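Local structure of ZINC phosphodiesterase ELAC protein 1 (Homo sapiens, 3ZWF) at residues 98-101 and 102-106. The protein is a zinc-dependent phosphodiesterase with tRNA 3'-processing endonuclease activity that acts in tRNA repair, removing a 2',3'-cyclic phosphate from cleaved tRNAs. Numbering follows the deposited sequence.
Sequences RDFI and WRTME
Phe100 and Thr104, one helical turn apart, illustrate how a buried hydroxyl can be satisfied by its own helix. Thr104 OG1 donates to Phe100 O at 2.7 Å, and Thr104 N donates to the same oxygen at 3.0 Å. The two donors approach from opposite faces of the carbonyl plane, so one acceptor is gripped twice by a single residue. With OG1 beside the backbone N (chi1 -55°), the hydroxyl faces back along the helix; it also lies 3.6 Å from Phe100 CE1, over one face of the ring and toward its rim. The other i to i+4 backbone bonds are regular: Trp102 N to Arg98 O, Arg103 N to Asp99 O and Met105 N to Ile101 O.

The charged pair is looser. Asp99 and Arg103 run side by side, with OD2 3.7 Å from NH2 in a long salt bridge. Their flat groups are turned 46° apart and OD2 lies well out of the guanidinium plane, which leaves attraction of charge without a directed N-H. Asp99 CB sits over one guanidinium face, 3.7 Å from Arg103 NH2.

Apolar contact falls to Ile101 and Met105, whose CG2 and CG atoms meet at 4.2 Å on the buried side.

Helix 97-107 is the crossover of a beta-alpha-beta unit between strands 89-94 and 116-121 of the metallo-beta-lactamase fold. Ile101 packs on Leu69 and Leu73 of helix 69-79 and on Tyr116 and Val118 of strand 116-121, while Phe100 and Thr104 pack on Pro70 and, respectively, on Leu107 and Phe67 of the second subunit.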
loop_
_atom_site.group_PDB
_atom_site.type_symbol
_atom_site.label_atom_id
_atom_site.label_comp_id
_atom_site.label_asym_id
_atom_site.label_seq_id
_atom_site.Cartn_x
_atom_site.Cartn_y
_atom_site.Cartn_z
ATOM N N ARG A 98 8.156 13.740 3.397
ATOM C CA ARG A 98 8.314 14.418 2.115
ATOM C C ARG A 98 9.199 13.599 1.158
ATOM O O ARG A 98 8.836 13.378 -0.001
ATOM C CB ARG A 98 8.916 15.804 2.282
ATOM C CG ARG A 98 8.971 16.617 0.982
ATOM C CD ARG A 98 9.659 17.968 1.159
ATOM N NE ARG A 98 9.025 18.768 2.203
ATOM C CZ ARG A 98 9.653 19.343 3.224
ATOM N NH1 ARG A 98 10.961 19.205 3.411
ATOM N NH2 ARG A 98 8.949 20.076 4.057
ATOM N N ASP A 99 10.350 13.163 1.659
ATOM C CA ASP A 99 11.314 12.393 0.813
ATOM C C ASP A 99 10.730 11.053 0.412
ATOM O O ASP A 99 10.931 10.597 -0.708
ATOM C CB ASP A 99 12.626 12.198 1.564
ATOM C CG ASP A 99 13.416 13.515 1.734
ATOM O OD1 ASP A 99 13.147 14.494 0.996
ATOM O OD2 ASP A 99 14.313 13.554 2.612
ATOM N N PHE A 100 9.968 10.425 1.310
ATOM C CA PHE A 100 9.311 9.173 1.025
ATOM C C PHE A 100 8.412 9.311 -0.191
ATOM O O PHE A 100 8.462 8.498 -1.128
ATOM C CB PHE A 100 8.486 8.652 2.207
ATOM C CG PHE A 100 7.671 7.455 1.869
ATOM C CD1 PHE A 100 8.276 6.234 1.686
ATOM C CD2 PHE A 100 6.292 7.545 1.717
ATOM C CE1 PHE A 100 7.511 5.109 1.339
ATOM C CE2 PHE A 100 5.522 6.418 1.415
ATOM C CZ PHE A 100 6.135 5.213 1.237
ATOM N N ILE A 101 7.573 10.332 -0.191
ATOM C CA ILE A 101 6.632 10.550 -1.297
ATOM C C ILE A 101 7.403 10.873 -2.608
ATOM O O ILE A 101 7.145 10.272 -3.662
ATOM C CB ILE A 101 5.557 11.637 -0.984
ATOM C CG1 ILE A 101 4.702 11.235 0.221
ATOM C CG2 ILE A 101 4.685 11.861 -2.204
ATOM C CD1 ILE A 101 3.952 12.386 0.867
ATOM N N TRP A 102 8.374 11.789 -2.536
ATOM C CA TRP A 102 9.117 12.203 -3.708
ATOM C C TRP A 102 9.811 11.002 -4.359
ATOM O O TRP A 102 9.737 10.784 -5.574
ATOM C CB TRP A 102 10.185 13.253 -3.333
ATOM C CG TRP A 102 11.024 13.585 -4.438
ATOM C CD1 TRP A 102 12.231 12.977 -4.800
ATOM C CD2 TRP A 102 10.753 14.557 -5.449
ATOM N NE1 TRP A 102 12.696 13.531 -5.958
ATOM C CE2 TRP A 102 11.823 14.505 -6.378
ATOM C CE3 TRP A 102 9.715 15.478 -5.663
ATOM C CZ2 TRP A 102 11.884 15.346 -7.491
ATOM C CZ3 TRP A 102 9.781 16.317 -6.776
ATOM C CH2 TRP A 102 10.857 16.240 -7.673
ATOM N N ARG A 103 10.504 10.236 -3.531
ATOM C CA ARG A 103 11.342 9.115 -4.039
ATOM C C ARG A 103 10.439 8.043 -4.619
ATOM O O ARG A 103 10.751 7.423 -5.648
ATOM C CB ARG A 103 12.173 8.494 -2.919
ATOM C CG ARG A 103 13.334 9.396 -2.433
ATOM C CD ARG A 103 14.371 8.559 -1.678
ATOM N NE ARG A 103 14.860 9.275 -0.506
ATOM C CZ ARG A 103 15.645 10.349 -0.531
ATOM N NH1 ARG A 103 16.084 10.857 -1.681
ATOM N NH2 ARG A 103 15.997 10.919 0.613
ATOM N N THR A 104 9.303 7.813 -3.959
ATOM C CA THR A 104 8.366 6.755 -4.397
ATOM C C THR A 104 7.714 7.123 -5.744
ATOM O O THR A 104 7.581 6.294 -6.639
ATOM C CB THR A 104 7.337 6.404 -3.301
ATOM O OG1 THR A 104 8.083 6.054 -2.121
ATOM C CG2 THR A 104 6.407 5.211 -3.732
ATOM N N MET A 105 7.369 8.394 -5.904
ATOM C CA MET A 105 6.834 8.882 -7.185
ATOM C C MET A 105 7.887 8.768 -8.295
ATOM O O MET A 105 7.570 8.369 -9.422
ATOM C CB MET A 105 6.316 10.307 -7.095
ATOM C CG MET A 105 5.135 10.478 -6.161
ATOM S SD MET A 105 3.660 9.577 -6.623
ATOM C CE MET A 105 3.685 8.205 -5.477
ATOM N N GLU A 106 9.125 9.137 -7.973
ATOM C CA GLU A 106 10.219 9.057 -8.951
ATOM C C GLU A 106 10.459 7.600 -9.345
ATOM O O GLU A 106 10.606 7.290 -10.538
ATOM C CB GLU A 106 11.499 9.678 -8.392
ATOM C CG GLU A 106 12.609 9.706 -9.411
ATOM C CD GLU A 106 13.875 10.394 -8.934
ATOM O OE1 GLU A 106 14.293 10.178 -7.774
ATOM O OE2 GLU A 106 14.483 11.118 -9.745
#